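Local coordinates for protein GCN5-related N-acetyltransferase (Kribbella flavida, PDB 4MY0) that binds acetyl-CoA and probably transfers its acetyl group to an amine, perhaps that of an aminoglycoside, as a member of the GNAT superfamily, at residues Leu10-Glu15 with Leu108-Asp113; Thr16-Val21 with Glu38-Asp43; Arg23-Ala26 with Leu31-Ala34; Ala44-His49 with Glu192-Glu197; Asp50-Gly55 with Ile68-Gln73. All blocks are in the same frame, centred on the assembly; numbering follows the deposited sequence.

Contact 1 of 5, residues Leu10-Glu15 with Leu108-Asp113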
# COMPACT_ATOMS: atom_id res chain seq x y z
N LEU C 10 -33.27 15.36 -29.94
CA LEU C 10 -33.34 15.78 -28.56
C LEU C 10 -34.77 15.59 -28.09
O LEU C 10 -35.69 15.84 -28.85
CB LEU C 10 -32.96 17.25 -28.50
CG LEU C 10 -33.03 17.89 -27.12
CD1 LEU C 10 -31.80 17.48 -26.36
CD2 LEU C 10 -33.17 19.41 -27.25
N VAL C 11 -34.97 15.10 -26.87
CA VAL C 11 -36.32 14.98 -26.34
C VAL C 11 -36.34 15.37 -24.88
O VAL C 11 -35.27 15.55 -24.27
CB VAL C 11 -36.84 13.53 -26.40
CG1 VAL C 11 -37.02 13.06 -27.83
CG2 VAL C 11 -35.90 12.60 -25.61
N ASP C 12 -37.54 15.51 -24.33
CA ASP C 12 -37.75 15.58 -22.89
C ASP C 12 -37.95 14.15 -22.42
O ASP C 12 -38.84 13.46 -22.90
CB ASP C 12 -38.99 16.42 -22.56
CG ASP C 12 -38.76 17.92 -22.68
OD1 ASP C 12 -37.68 18.34 -23.17
OD2 ASP C 12 -39.66 18.70 -22.30
N ILE C 13 -37.11 13.72 -21.48
CA ILE C 13 -37.19 12.36 -20.94
C ILE C 13 -38.50 12.22 -20.17
O ILE C 13 -38.85 13.09 -19.37
CB ILE C 13 -35.99 12.05 -20.00
CG1 ILE C 13 -34.71 11.90 -20.82
CG2 ILE C 13 -36.24 10.78 -19.19
CD1 ILE C 13 -34.73 10.69 -21.75
N THR C 14 -39.23 11.14 -20.43
CA THR C 14 -40.45 10.85 -19.68
C THR C 14 -40.20 9.79 -18.60
O THR C 14 -39.16 9.14 -18.59
CB THR C 14 -41.57 10.35 -20.60
OG1 THR C 14 -41.14 9.15 -21.26
CG2 THR C 14 -41.90 11.41 -21.65
N GLU C 15 -41.18 9.62 -17.72
CA GLU C 15 -41.08 8.69 -16.60
C GLU C 15 -40.86 7.24 -17.05
O GLU C 15 -40.13 6.48 -16.41
CB GLU C 15 -42.33 8.80 -15.72
CG GLU C 15 -42.32 7.89 -14.50
CD GLU C 15 -43.21 8.39 -13.37
OE1 GLU C 15 -43.92 9.41 -13.57
OE2 GLU C 15 -43.19 7.78 -12.29
N LEU C 108 -28.41 23.65 -22.48
CA LEU C 108 -28.20 25.09 -22.33
C LEU C 108 -29.44 25.86 -22.74
O LEU C 108 -29.81 26.84 -22.10
CB LEU C 108 -27.02 25.55 -23.18
CG LEU C 108 -25.63 25.09 -22.74
CD1 LEU C 108 -24.58 25.77 -23.60
CD2 LEU C 108 -25.39 25.38 -21.27
N GLU C 109 -30.09 25.42 -23.81
CA GLU C 109 -31.30 26.10 -24.25
C GLU C 109 -32.42 25.99 -23.21
O GLU C 109 -33.08 26.98 -22.89
CB GLU C 109 -31.75 25.57 -25.61
CG GLU C 109 -32.72 26.50 -26.31
CD GLU C 109 -32.22 27.95 -26.33
OE1 GLU C 109 -31.03 28.17 -26.65
OE2 GLU C 109 -33.01 28.86 -26.01
N ARG C 110 -32.61 24.79 -22.65
CA ARG C 110 -33.64 24.61 -21.62
C ARG C 110 -33.32 25.49 -20.40
O ARG C 110 -34.19 26.17 -19.85
CB ARG C 110 -33.75 23.13 -21.21
CG ARG C 110 -34.77 22.85 -20.09
CD ARG C 110 -36.19 23.31 -20.46
NE ARG C 110 -36.62 22.79 -21.76
CZ ARG C 110 -37.10 21.56 -21.95
NH1 ARG C 110 -37.22 20.72 -20.93
NH2 ARG C 110 -37.46 21.17 -23.17
N SER C 111 -32.05 25.49 -19.99
CA SER C 111 -31.63 26.35 -18.87
C SER C 111 -31.93 27.84 -19.11
O SER C 111 -32.42 28.52 -18.20
CB SER C 111 -30.16 26.14 -18.55
OG SER C 111 -29.90 24.78 -18.20
N ARG C 112 -31.64 28.34 -20.31
CA ARG C 112 -31.94 29.74 -20.65
C ARG C 112 -33.44 29.99 -20.63
O ARG C 112 -33.89 31.02 -20.11
CB ARG C 112 -31.44 30.10 -22.05
CG ARG C 112 -29.94 30.10 -22.22
CD ARG C 112 -29.56 30.40 -23.67
NE ARG C 112 -29.79 31.80 -24.03
CZ ARG C 112 -30.83 32.24 -24.73
NH1 ARG C 112 -30.95 33.54 -25.01
NH2 ARG C 112 -31.76 31.39 -25.15
N ASP C 113 -34.21 29.06 -21.21
CA ASP C 113 -35.67 29.20 -21.27
C ASP C 113 -36.28 29.32 -19.87
O ASP C 113 -37.28 29.99 -19.68
CB ASP C 113 -36.30 28.03 -22.02
CG ASP C 113 -36.06 28.09 -23.51
OD1 ASP C 113 -35.67 29.18 -24.00
OD2 ASP C 113 -36.28 27.06 -24.19
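Asp12 and Arg110 meet in a salt bridge that carries this whole contact, reaching from the end of strand 8-12 to the last turn of helix 99-113. The carboxylate puts one oxygen into the fork of the guanidinium. Asp12 OD1 takes the main bond from Arg110 NH2 at 2.8 Å, through the lone pair on the side of its other oxygen, with an N-H...O angle of 151°. A second, weak bond runs from Arg110 NH1 to the same OD1, at 3.3 Å and more bent. The carboxylate approaches the edge of the guanidinium rather than a face, but the two planes are turned 77° apart, so this is a forked grip on one oxygen and not the flat, two-oxygen pairing.

Arg110 leaves the helix with CG anti to its backbone N (chi1 178°), then bends at chi2 and chi3, which carries its head across to the strand. In the next shell, NH1 also donates to the backbone oxygen of Gly51, and the arginine packs on Leu54 and Ile68. Leu54 of strand 53-58 thus touches both partners, since Asp12 packs on it too. Farther round the helix, Glu109 OE2 and Arg112 NH2 form their own salt bridge at 3.0 Å.

With Asp12 exposed, solvent probably screens the pair; the additional Gly51 bond implies that the guanidinium is anchored by a backbone carbonyl as well as by charge.

Contact 2 of 5, residues Thr16-Val21 with Glu38-Asp43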
# COMPACT_ATOMS: atom_id res chain seq x y z
N THR C 16 -41.48 6.86 -18.17
CA THR C 16 -41.35 5.50 -18.69
C THR C 16 -40.00 5.25 -19.37
O THR C 16 -39.64 4.10 -19.63
CB THR C 16 -42.49 5.16 -19.68
OG1 THR C 16 -42.43 6.06 -20.80
CG2 THR C 16 -43.85 5.28 -19.01
N GLN C 17 -39.25 6.31 -19.66
CA GLN C 17 -37.92 6.17 -20.26
C GLN C 17 -36.80 6.08 -19.22
O GLN C 17 -35.63 5.98 -19.58
CB GLN C 17 -37.62 7.33 -21.21
CG GLN C 17 -38.46 7.35 -22.50
CD GLN C 17 -38.20 8.59 -23.34
OE1 GLN C 17 -38.20 9.72 -22.84
NE2 GLN C 17 -37.97 8.39 -24.64
N LEU C 18 -37.15 6.13 -17.93
CA LEU C 18 -36.14 6.17 -16.88
C LEU C 18 -35.33 4.86 -16.82
O LEU C 18 -34.10 4.89 -16.61
CB LEU C 18 -36.76 6.52 -15.52
CG LEU C 18 -37.21 7.98 -15.38
CD1 LEU C 18 -37.78 8.26 -14.00
CD2 LEU C 18 -36.07 8.94 -15.71
N ASP C 19 -36.00 3.73 -17.01
CA ASP C 19 -35.32 2.44 -17.07
C ASP C 19 -34.25 2.44 -18.17
O ASP C 19 -33.14 1.92 -17.98
CB ASP C 19 -36.32 1.31 -17.30
CG ASP C 19 -37.20 1.05 -16.10
OD1 ASP C 19 -36.70 1.20 -14.96
OD2 ASP C 19 -38.38 0.70 -16.28
N ASP C 20 -34.58 3.04 -19.30
CA ASP C 20 -33.63 3.18 -20.41
C ASP C 20 -32.47 4.12 -20.06
O ASP C 20 -31.31 3.84 -20.39
CB ASP C 20 -34.34 3.64 -21.68
CG ASP C 20 -35.38 2.64 -22.16
OD1 ASP C 20 -34.98 1.69 -22.88
OD2 ASP C 20 -36.57 2.79 -21.82
N VAL C 21 -32.77 5.24 -19.40
CA VAL C 21 -31.70 6.14 -18.96
C VAL C 21 -30.77 5.39 -18.01
O VAL C 21 -29.55 5.53 -18.09
CB VAL C 21 -32.26 7.40 -18.28
CG1 VAL C 21 -31.12 8.21 -17.66
CG2 VAL C 21 -33.04 8.24 -19.30
N GLU C 38 -33.74 2.71 -6.39
CA GLU C 38 -34.99 3.19 -5.81
C GLU C 38 -34.95 4.69 -5.52
O GLU C 38 -35.89 5.42 -5.86
CB GLU C 38 -35.28 2.43 -4.51
CG GLU C 38 -36.43 3.00 -3.70
CD GLU C 38 -37.05 1.97 -2.78
OE1 GLU C 38 -38.30 1.87 -2.76
OE2 GLU C 38 -36.29 1.25 -2.09
N ASP C 39 -33.86 5.14 -4.90
CA ASP C 39 -33.68 6.55 -4.58
C ASP C 39 -33.39 7.40 -5.83
O ASP C 39 -33.59 8.62 -5.81
CB ASP C 39 -32.55 6.74 -3.56
CG ASP C 39 -32.96 6.33 -2.15
OD1 ASP C 39 -32.79 5.15 -1.79
OD2 ASP C 39 -33.45 7.21 -1.41
N TRP C 40 -32.93 6.76 -6.89
CA TRP C 40 -32.58 7.48 -8.11
C TRP C 40 -33.83 7.76 -8.94
O TRP C 40 -34.02 8.87 -9.45
CB TRP C 40 -31.54 6.69 -8.93
CG TRP C 40 -31.00 7.42 -10.13
CD1 TRP C 40 -29.81 8.10 -10.22
CD2 TRP C 40 -31.62 7.52 -11.42
NE1 TRP C 40 -29.65 8.61 -11.49
CE2 TRP C 40 -30.75 8.28 -12.25
CE3 TRP C 40 -32.81 7.04 -11.96
CZ2 TRP C 40 -31.06 8.56 -13.58
CZ3 TRP C 40 -33.12 7.32 -13.28
CH2 TRP C 40 -32.24 8.08 -14.07
N VAL C 41 -34.68 6.74 -9.07
CA VAL C 41 -35.95 6.87 -9.78
C VAL C 41 -36.84 7.94 -9.16
O VAL C 41 -37.37 8.81 -9.86
CB VAL C 41 -36.71 5.54 -9.80
CG1 VAL C 41 -38.07 5.70 -10.47
CG2 VAL C 41 -35.89 4.49 -10.52
N ARG C 42 -36.99 7.88 -7.84
CA ARG C 42 -37.79 8.87 -7.12
C ARG C 42 -37.25 10.28 -7.34
O ARG C 42 -38.01 11.22 -7.59
CB ARG C 42 -37.84 8.53 -5.63
CG ARG C 42 -38.66 9.51 -4.80
CD ARG C 42 -38.65 9.15 -3.31
NE ARG C 42 -37.33 9.29 -2.71
CZ ARG C 42 -36.61 8.28 -2.23
NH1 ARG C 42 -37.08 7.04 -2.28
NH2 ARG C 42 -35.41 8.51 -1.70
N ASP C 43 -35.93 10.43 -7.29
CA ASP C 43 -35.30 11.72 -7.56
C ASP C 43 -35.49 12.14 -9.02
O ASP C 43 -35.73 13.32 -9.31
CB ASP C 43 -33.81 11.68 -7.21
CG ASP C 43 -33.54 12.09 -5.77
OD1 ASP C 43 -33.37 13.31 -5.52
OD2 ASP C 43 -33.49 11.20 -4.89
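Leu18, Val21, Trp40 and Val41 make an apolar contact between helices 18-26 and 34-49, with no hydrogen bond across it. The aliphatic-aromatic part belongs to Trp40, whose six-membered ring reaches back to the first helix. Val21 CG1 comes to 3.8 Å from Trp40 CH2, the two side chains crossing at about a right angle. Leu18 CD2 approaches the neighbouring ring atom, Trp40 CZ3, at 4.2 Å. Both methyls meet the indole obliquely. Trp40 gets there because its CG stands anti to the backbone N (chi1 -173°), which swings the indole out from the helix toward Leu18 and Val21.

The purely aliphatic part is looser. The other methyl of Leu18, CD1, lies 4.4 Å from Val41 CG1 and passes near the Val41 carbonyl oxygen. Leu18 thereby splits its two branches between consecutive residues of the opposite helix, close to where the backbones come nearest, 7.1 Å between the CA atoms of Leu18 and Val41.

Charged interactions stay at the margins: Asp19 pairs with Arg37 and Asp20 with Arg23, while Asp43 reaches Lys194. Beneath the apolar cluster, Phe53 of strand 53-58 touches Leu18, Val21 and Trp40, and Ile13 adds to the side of Leu18 and Val21. Two consecutive helices after the first strand, packed together over the sheet, are the arrangement characteristic of the N-terminal part of a GNAT fold.

Contact 3 of 5, residues Arg23-Ala26 with Leu31-Ala34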
# COMPACT_ATOMS: atom_id res chain seq x y z
N ARG C 23 -30.02 2.23 -18.04
CA ARG C 23 -29.13 1.39 -18.84
C ARG C 23 -27.94 2.19 -19.33
O ARG C 23 -26.79 1.75 -19.22
CB ARG C 23 -29.84 0.78 -20.06
CG ARG C 23 -28.95 -0.21 -20.84
CD ARG C 23 -29.17 -0.17 -22.36
NE ARG C 23 -30.58 -0.30 -22.70
CZ ARG C 23 -31.32 0.68 -23.23
NH1 ARG C 23 -30.76 1.86 -23.51
NH2 ARG C 23 -32.60 0.48 -23.49
N VAL C 24 -28.20 3.37 -19.88
CA VAL C 24 -27.12 4.21 -20.39
C VAL C 24 -26.21 4.65 -19.24
O VAL C 24 -24.98 4.71 -19.39
CB VAL C 24 -27.67 5.45 -21.13
CG1 VAL C 24 -26.51 6.28 -21.70
CG2 VAL C 24 -28.61 5.03 -22.23
N ARG C 25 -26.80 4.94 -18.09
CA ARG C 25 -26.01 5.34 -16.94
C ARG C 25 -25.11 4.20 -16.47
O ARG C 25 -23.94 4.42 -16.17
CB ARG C 25 -26.92 5.80 -15.79
CG ARG C 25 -26.14 6.34 -14.61
CD ARG C 25 -26.97 6.39 -13.31
NE ARG C 25 -26.12 6.84 -12.21
CZ ARG C 25 -25.22 6.06 -11.61
NH1 ARG C 25 -24.48 6.55 -10.63
NH2 ARG C 25 -25.06 4.79 -11.98
N ALA C 26 -25.66 2.99 -16.38
CA ALA C 26 -24.86 1.83 -15.94
C ALA C 26 -23.62 1.65 -16.82
O ALA C 26 -22.55 1.30 -16.33
CB ALA C 26 -25.71 0.58 -15.93
N LEU C 31 -22.74 0.33 -12.10
CA LEU C 31 -24.02 -0.24 -11.71
C LEU C 31 -24.51 0.40 -10.42
O LEU C 31 -23.70 0.76 -9.56
CB LEU C 31 -23.87 -1.75 -11.48
CG LEU C 31 -23.04 -2.51 -12.52
CD1 LEU C 31 -22.77 -3.94 -12.04
CD2 LEU C 31 -23.73 -2.50 -13.88
N LEU C 32 -25.83 0.53 -10.27
CA LEU C 32 -26.40 1.00 -9.01
C LEU C 32 -26.87 -0.16 -8.16
O LEU C 32 -27.48 -1.11 -8.68
CB LEU C 32 -27.57 1.95 -9.25
CG LEU C 32 -27.21 3.39 -9.57
CD1 LEU C 32 -28.47 4.21 -9.76
CD2 LEU C 32 -26.36 3.96 -8.45
N ALA C 33 -26.61 -0.10 -6.86
CA ALA C 33 -27.16 -1.07 -5.92
C ALA C 33 -28.69 -0.96 -5.93
O ALA C 33 -29.24 0.05 -6.36
CB ALA C 33 -26.60 -0.84 -4.53
N ALA C 34 -29.37 -2.00 -5.45
CA ALA C 34 -30.84 -2.02 -5.48
C ALA C 34 -31.46 -0.84 -4.73
O ALA C 34 -32.35 -0.16 -5.25
CB ALA C 34 -31.36 -3.35 -4.92
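The guanidinium of Arg25 is the flat group here, and Leu32 lies over one of its faces. Leu32 CG sits 3.5 Å above the plane, displaced toward the rim, with Arg25 NH2 its nearest atom; Leu32 CD2 stands at 3.9 Å from both Arg25 NH1 and NH2. The two side chains cross at about a right angle, and the contact is van der Waals packing of a branched aliphatic group on a charged plane, without a hydrogen bond between the segments. Arg25 brings its head this far because its chain is extended from CG to NE, running out from the helix toward the returning loop. Replacing Leu32 with a glycine would probably take the leucine's packing from that face of the guanidinium and let the head turn more freely.

A second touch lies nearer the turn, where Ala26 CB meets Leu31 CD2 at 4.2 Å. A second subunit also reaches this end: Ala26 O accepts a hydrogen bond from Trp218 of that subunit, and Leu31 packs on its Glu203.

The contact closes the turn between helix 18-26 and helix 34-49, with Ala33 as N-cap of the second helix. Trp40 of that helix packs against both Arg25 and Leu32.

Contact 4 of 5, residues Ala44-His49 with Glu192-Glu197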
# COMPACT_ATOMS: atom_id res chain seq x y z
N ALA C 44 -35.40 11.18 -9.94
CA ALA C 44 -35.48 11.48 -11.37
C ALA C 44 -36.87 12.02 -11.77
O ALA C 44 -36.98 12.91 -12.62
CB ALA C 44 -35.13 10.24 -12.19
N VAL C 45 -37.92 11.48 -11.16
CA VAL C 45 -39.30 11.89 -11.46
C VAL C 45 -39.52 13.40 -11.27
O VAL C 45 -40.13 14.06 -12.12
CB VAL C 45 -40.32 11.06 -10.65
CG1 VAL C 45 -41.71 11.68 -10.71
CG2 VAL C 45 -40.36 9.63 -11.16
N GLU C 46 -39.00 13.94 -10.16
CA GLU C 46 -39.00 15.37 -9.89
C GLU C 46 -38.45 16.15 -11.09
O GLU C 46 -39.09 17.09 -11.58
CB GLU C 46 -38.19 15.66 -8.62
CG GLU C 46 -37.56 17.07 -8.51
CD GLU C 46 -36.09 17.05 -8.04
OE1 GLU C 46 -35.41 18.11 -8.14
OE2 GLU C 46 -35.60 15.99 -7.57
N PHE C 47 -37.29 15.73 -11.59
CA PHE C 47 -36.67 16.37 -12.75
C PHE C 47 -37.56 16.27 -13.99
O PHE C 47 -37.69 17.24 -14.75
CB PHE C 47 -35.32 15.72 -13.05
CG PHE C 47 -34.23 16.08 -12.07
CD1 PHE C 47 -33.41 17.18 -12.29
CD2 PHE C 47 -34.01 15.30 -10.94
CE1 PHE C 47 -32.38 17.51 -11.39
CE2 PHE C 47 -32.99 15.63 -10.03
CZ PHE C 47 -32.17 16.73 -10.27
N VAL C 48 -38.16 15.10 -14.20
CA VAL C 48 -39.02 14.85 -15.36
C VAL C 48 -40.21 15.81 -15.35
O VAL C 48 -40.55 16.42 -16.37
CB VAL C 48 -39.51 13.38 -15.39
CG1 VAL C 48 -40.82 13.23 -16.17
CG2 VAL C 48 -38.43 12.46 -15.95
N HIS C 49 -40.83 15.96 -14.19
CA HIS C 49 -42.04 16.75 -14.09
C HIS C 49 -41.80 18.25 -14.18
O HIS C 49 -42.71 19.00 -14.51
CB HIS C 49 -42.84 16.37 -12.84
CG HIS C 49 -43.46 15.01 -12.93
ND1 HIS C 49 -43.88 14.46 -14.13
CD2 HIS C 49 -43.73 14.08 -11.98
CE1 HIS C 49 -44.38 13.26 -13.91
NE2 HIS C 49 -44.30 13.00 -12.62
N GLU C 192 -35.27 24.23 0.35
CA GLU C 192 -35.50 23.89 1.76
C GLU C 192 -35.89 22.42 1.92
O GLU C 192 -35.50 21.77 2.90
CB GLU C 192 -36.58 24.78 2.37
CG GLU C 192 -37.01 24.38 3.78
CD GLU C 192 -37.92 25.40 4.45
OE1 GLU C 192 -38.82 24.99 5.21
OE2 GLU C 192 -37.73 26.61 4.20
N SER C 193 -36.66 21.91 0.96
CA SER C 193 -37.10 20.52 0.96
C SER C 193 -35.92 19.55 0.92
O SER C 193 -35.88 18.56 1.66
CB SER C 193 -38.02 20.25 -0.24
OG SER C 193 -37.27 20.13 -1.45
N LYS C 194 -34.96 19.85 0.05
CA LYS C 194 -33.79 18.99 -0.14
C LYS C 194 -32.89 19.00 1.10
O LYS C 194 -32.29 17.99 1.46
CB LYS C 194 -33.00 19.43 -1.38
CG LYS C 194 -32.31 18.29 -2.11
CD LYS C 194 -33.27 17.55 -3.04
CE LYS C 194 -32.64 16.28 -3.60
NZ LYS C 194 -33.44 15.70 -4.72
N ILE C 195 -32.83 20.15 1.76
CA ILE C 195 -32.08 20.27 3.01
C ILE C 195 -32.74 19.46 4.12
O ILE C 195 -32.06 18.81 4.90
CB ILE C 195 -31.94 21.75 3.41
CG1 ILE C 195 -30.89 22.41 2.52
CG2 ILE C 195 -31.59 21.88 4.91
CD1 ILE C 195 -30.99 23.88 2.46
N ALA C 196 -34.06 19.49 4.16
CA ALA C 196 -34.81 18.66 5.10
C ALA C 196 -34.53 17.16 4.91
O ALA C 196 -34.39 16.42 5.90
CB ALA C 196 -36.32 18.96 4.99
N GLU C 197 -34.43 16.71 3.66
CA GLU C 197 -34.11 15.32 3.35
C GLU C 197 -32.74 14.97 3.94
O GLU C 197 -32.55 13.91 4.53
CB GLU C 197 -34.09 15.08 1.83
CG GLU C 197 -35.43 15.34 1.13
CD GLU C 197 -35.38 15.03 -0.37
OE1 GLU C 197 -34.41 14.39 -0.82
OE2 GLU C 197 -36.33 15.44 -1.09
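Lys194 and Glu46 are the two residues that touch here, bridging helix 192-200 and helix 34-49 through the ends of long side chains. Along 192-197, Glu192 opens the helix facing elsewhere, onto Ala169 and Leu172 of helix 168-182.

Lys194 points across. Its chain bends at chi2 (82°) and runs nearly straight from there to NZ, which ends 3.6 Å from Glu46 OE2. That distance makes a salt bridge of charges without a hydrogen bond, and the side chains approach at a slant. The ammonium has a stronger partner in Asp43, one turn earlier on the same helix as Glu46, so it lies between two acids; it also packs on Trp69. Glu46 likewise gives its other oxygen, OE1, to Arg52, and that oxygen lies over one face of the Phe47 ring, 3.9 Å above the plane. Each carboxylate oxygen of Glu46 therefore faces a different cation, which would tend to stabilise its negative charge.

Ile195 turns the other way, onto Ala168, Leu172 and Trp190. Glu197 points back toward helix 34-49, but its OE2 stays 6.5 Å from Glu46 OE2, a like charge that Lys194 probably offsets.

With just 53 Å² buried and backbones at least 11.6 Å apart between CA atoms, this is a thin surface salt bridge between two helices, one in each GNAT-family region. Two such regions in tandem, followed by a sterol-carrier-protein-family region, are consistent with the architecture of Eis-like acetyltransferases.

Contact 5 of 5, residues Asp50-Gly55 with Ile68-Gln73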
# COMPACT_ATOMS: atom_id res chain seq x y z
N ASP C 50 -40.58 18.70 -13.91
CA ASP C 50 -40.30 20.13 -13.98
C ASP C 50 -39.59 20.53 -15.28
O ASP C 50 -39.13 21.66 -15.43
CB ASP C 50 -39.50 20.60 -12.75
CG ASP C 50 -39.58 22.11 -12.51
OD1 ASP C 50 -40.61 22.73 -12.89
OD2 ASP C 50 -38.63 22.68 -11.93
N GLY C 51 -39.50 19.60 -16.23
CA GLY C 51 -38.90 19.89 -17.53
C GLY C 51 -37.40 20.05 -17.43
O GLY C 51 -36.78 20.79 -18.21
N ARG C 52 -36.79 19.35 -16.48
CA ARG C 52 -35.35 19.47 -16.26
C ARG C 52 -34.61 18.14 -16.46
O ARG C 52 -33.55 17.90 -15.86
CB ARG C 52 -35.08 20.09 -14.88
CG ARG C 52 -35.48 21.57 -14.76
CD ARG C 52 -35.76 21.99 -13.31
NE ARG C 52 -34.94 21.23 -12.38
CZ ARG C 52 -35.37 20.70 -11.25
NH1 ARG C 52 -36.63 20.86 -10.86
NH2 ARG C 52 -34.54 20.00 -10.49
N PHE C 53 -35.16 17.29 -17.32
CA PHE C 53 -34.50 16.03 -17.67
C PHE C 53 -34.50 15.87 -19.20
O PHE C 53 -35.55 15.56 -19.81
CB PHE C 53 -35.23 14.84 -17.03
CG PHE C 53 -34.33 13.68 -16.68
CD1 PHE C 53 -34.53 12.96 -15.51
CD2 PHE C 53 -33.27 13.32 -17.51
CE1 PHE C 53 -33.70 11.89 -15.17
CE2 PHE C 53 -32.43 12.25 -17.19
CZ PHE C 53 -32.64 11.54 -16.00
N LEU C 54 -33.35 16.10 -19.82
CA LEU C 54 -33.26 16.05 -21.28
C LEU C 54 -32.58 14.77 -21.76
O LEU C 54 -31.79 14.16 -21.03
CB LEU C 54 -32.52 17.27 -21.81
CG LEU C 54 -33.30 18.57 -21.65
CD1 LEU C 54 -32.43 19.73 -21.94
CD2 LEU C 54 -34.49 18.60 -22.58
N GLY C 55 -32.91 14.35 -22.97
CA GLY C 55 -32.26 13.18 -23.53
C GLY C 55 -32.13 13.27 -25.04
O GLY C 55 -32.69 14.17 -25.68
N ILE C 68 -30.94 18.77 -15.05
CA ILE C 68 -30.64 20.11 -14.60
C ILE C 68 -31.15 20.33 -13.18
O ILE C 68 -32.36 20.33 -12.96
CB ILE C 68 -31.33 21.13 -15.52
CG1 ILE C 68 -30.91 20.90 -16.97
CG2 ILE C 68 -31.01 22.57 -15.10
CD1 ILE C 68 -31.64 21.79 -17.94
N TRP C 69 -30.24 20.54 -12.22
CA TRP C 69 -30.65 20.95 -10.87
C TRP C 69 -31.06 22.42 -10.89
O TRP C 69 -30.35 23.25 -11.48
CB TRP C 69 -29.50 20.80 -9.88
CG TRP C 69 -29.20 19.40 -9.46
CD1 TRP C 69 -28.22 18.58 -9.94
CD2 TRP C 69 -29.88 18.65 -8.43
NE1 TRP C 69 -28.25 17.37 -9.29
CE2 TRP C 69 -29.26 17.39 -8.36
CE3 TRP C 69 -30.95 18.93 -7.58
CZ2 TRP C 69 -29.68 16.41 -7.46
CZ3 TRP C 69 -31.36 17.96 -6.69
CH2 TRP C 69 -30.73 16.72 -6.63
N ASP C 70 -32.17 22.74 -10.23
CA ASP C 70 -32.60 24.13 -10.06
C ASP C 70 -31.93 24.74 -8.83
O ASP C 70 -32.55 24.87 -7.77
CB ASP C 70 -34.13 24.20 -9.93
CG ASP C 70 -34.68 23.25 -8.88
OD1 ASP C 70 -34.05 22.19 -8.65
OD2 ASP C 70 -35.73 23.57 -8.28
N PHE C 71 -30.66 25.10 -8.96
CA PHE C 71 -29.91 25.65 -7.83
C PHE C 71 -30.02 27.16 -7.80
O PHE C 71 -30.54 27.77 -8.73
CB PHE C 71 -28.42 25.35 -7.98
CG PHE C 71 -28.04 23.92 -7.72
CD1 PHE C 71 -28.58 23.21 -6.66
CD2 PHE C 71 -27.10 23.30 -8.53
CE1 PHE C 71 -28.19 21.89 -6.41
CE2 PHE C 71 -26.70 21.98 -8.30
CZ PHE C 71 -27.26 21.27 -7.24
N GLN C 72 -29.51 27.75 -6.72
CA GLN C 72 -29.03 29.13 -6.77
C GLN C 72 -27.55 29.03 -6.41
O GLN C 72 -27.12 28.01 -5.83
CB GLN C 72 -29.78 30.04 -5.79
CG GLN C 72 -31.29 30.00 -5.95
CD GLN C 72 -31.97 31.25 -5.45
OE1 GLN C 72 -31.79 32.33 -6.02
NE2 GLN C 72 -32.75 31.13 -4.39
N GLN C 73 -26.77 30.04 -6.75
CA GLN C 73 -25.35 30.02 -6.42
C GLN C 73 -24.93 31.38 -5.89
O GLN C 73 -25.31 32.42 -6.44
CB GLN C 73 -24.48 29.60 -7.61
CG GLN C 73 -23.06 29.19 -7.21
CD GLN C 73 -22.20 28.84 -8.41
OE1 GLN C 73 -22.41 29.35 -9.50
NE2 GLN C 73 -21.22 27.96 -8.20
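Arg52 grips the backbone of Ile68 at both polar atoms. In this tight part, Ile68 N donates to Arg52 O at 2.9 Å, while Ile68 O receives Arg52 NE at 2.8 Å, nearly head-on and in the guanidinium plane. The side chains close up alongside, Arg52 CB to Ile68 CB at 3.9 Å. A bend at chi3 (31°) curls the arginine back so that NE makes the main bond to Ile68 O and NH2 only a weak one.

The more open side carries the acids, Asp50 exposed and Asp70 partly so. Asp70 lies across one face of the guanidinium, its CG 3.5 Å above the centre and the two planes 29° apart; Asp70 OD1 is 2.9 Å from Arg52 NH2, close but loose in direction, for no N-H points at it and charge alone holds it. Within 50-55, Asp50 OD2 takes a straight, in-plane bond from Arg52 NH1 at 2.9 Å. A methionine in place of Arg52 would probably leave Asp50 and Asp70 without their shared cation and the Ile68 carbonyl without its side-chain donor.

Glu46 of helix 34-49 is a further salt-bridge partner of NH2. That helix ends just before, in a Schellman motif with Gly51 as its C-prime residue, and the chain turns into the hairpin of strands 53-58 and 61-75. Arg110, with Val107 on Leu54 and Ser111 on Ile68, brings helix 99-113 over this part, while Phe53 packs against helix 34-49.

Overall arrangement
Along the chain the first segments run in order from strand 8-12 through helices 18-26 and 34-49 to strand 53-58. Contacts 2 and 3 share helix 18-26, their centres 10 Å apart, and contacts 2 and 4 share helix 34-49. The centre of contact 5 is 8 Å from that of contact 1 and 11 Å from that of contact 4; strands 8-12 and 53-58 are antiparallel neighbours. Contact 3 is peripheral, touching neither 1, 4 nor 5. Phe53 of strand 53-58 packs on helices 18-26 and 34-49, and a chain of charges runs from Asp43 through Lys194 and Glu46 to Arg52. Of the five, only contact 4 reaches the second GNAT region, adding a link between them.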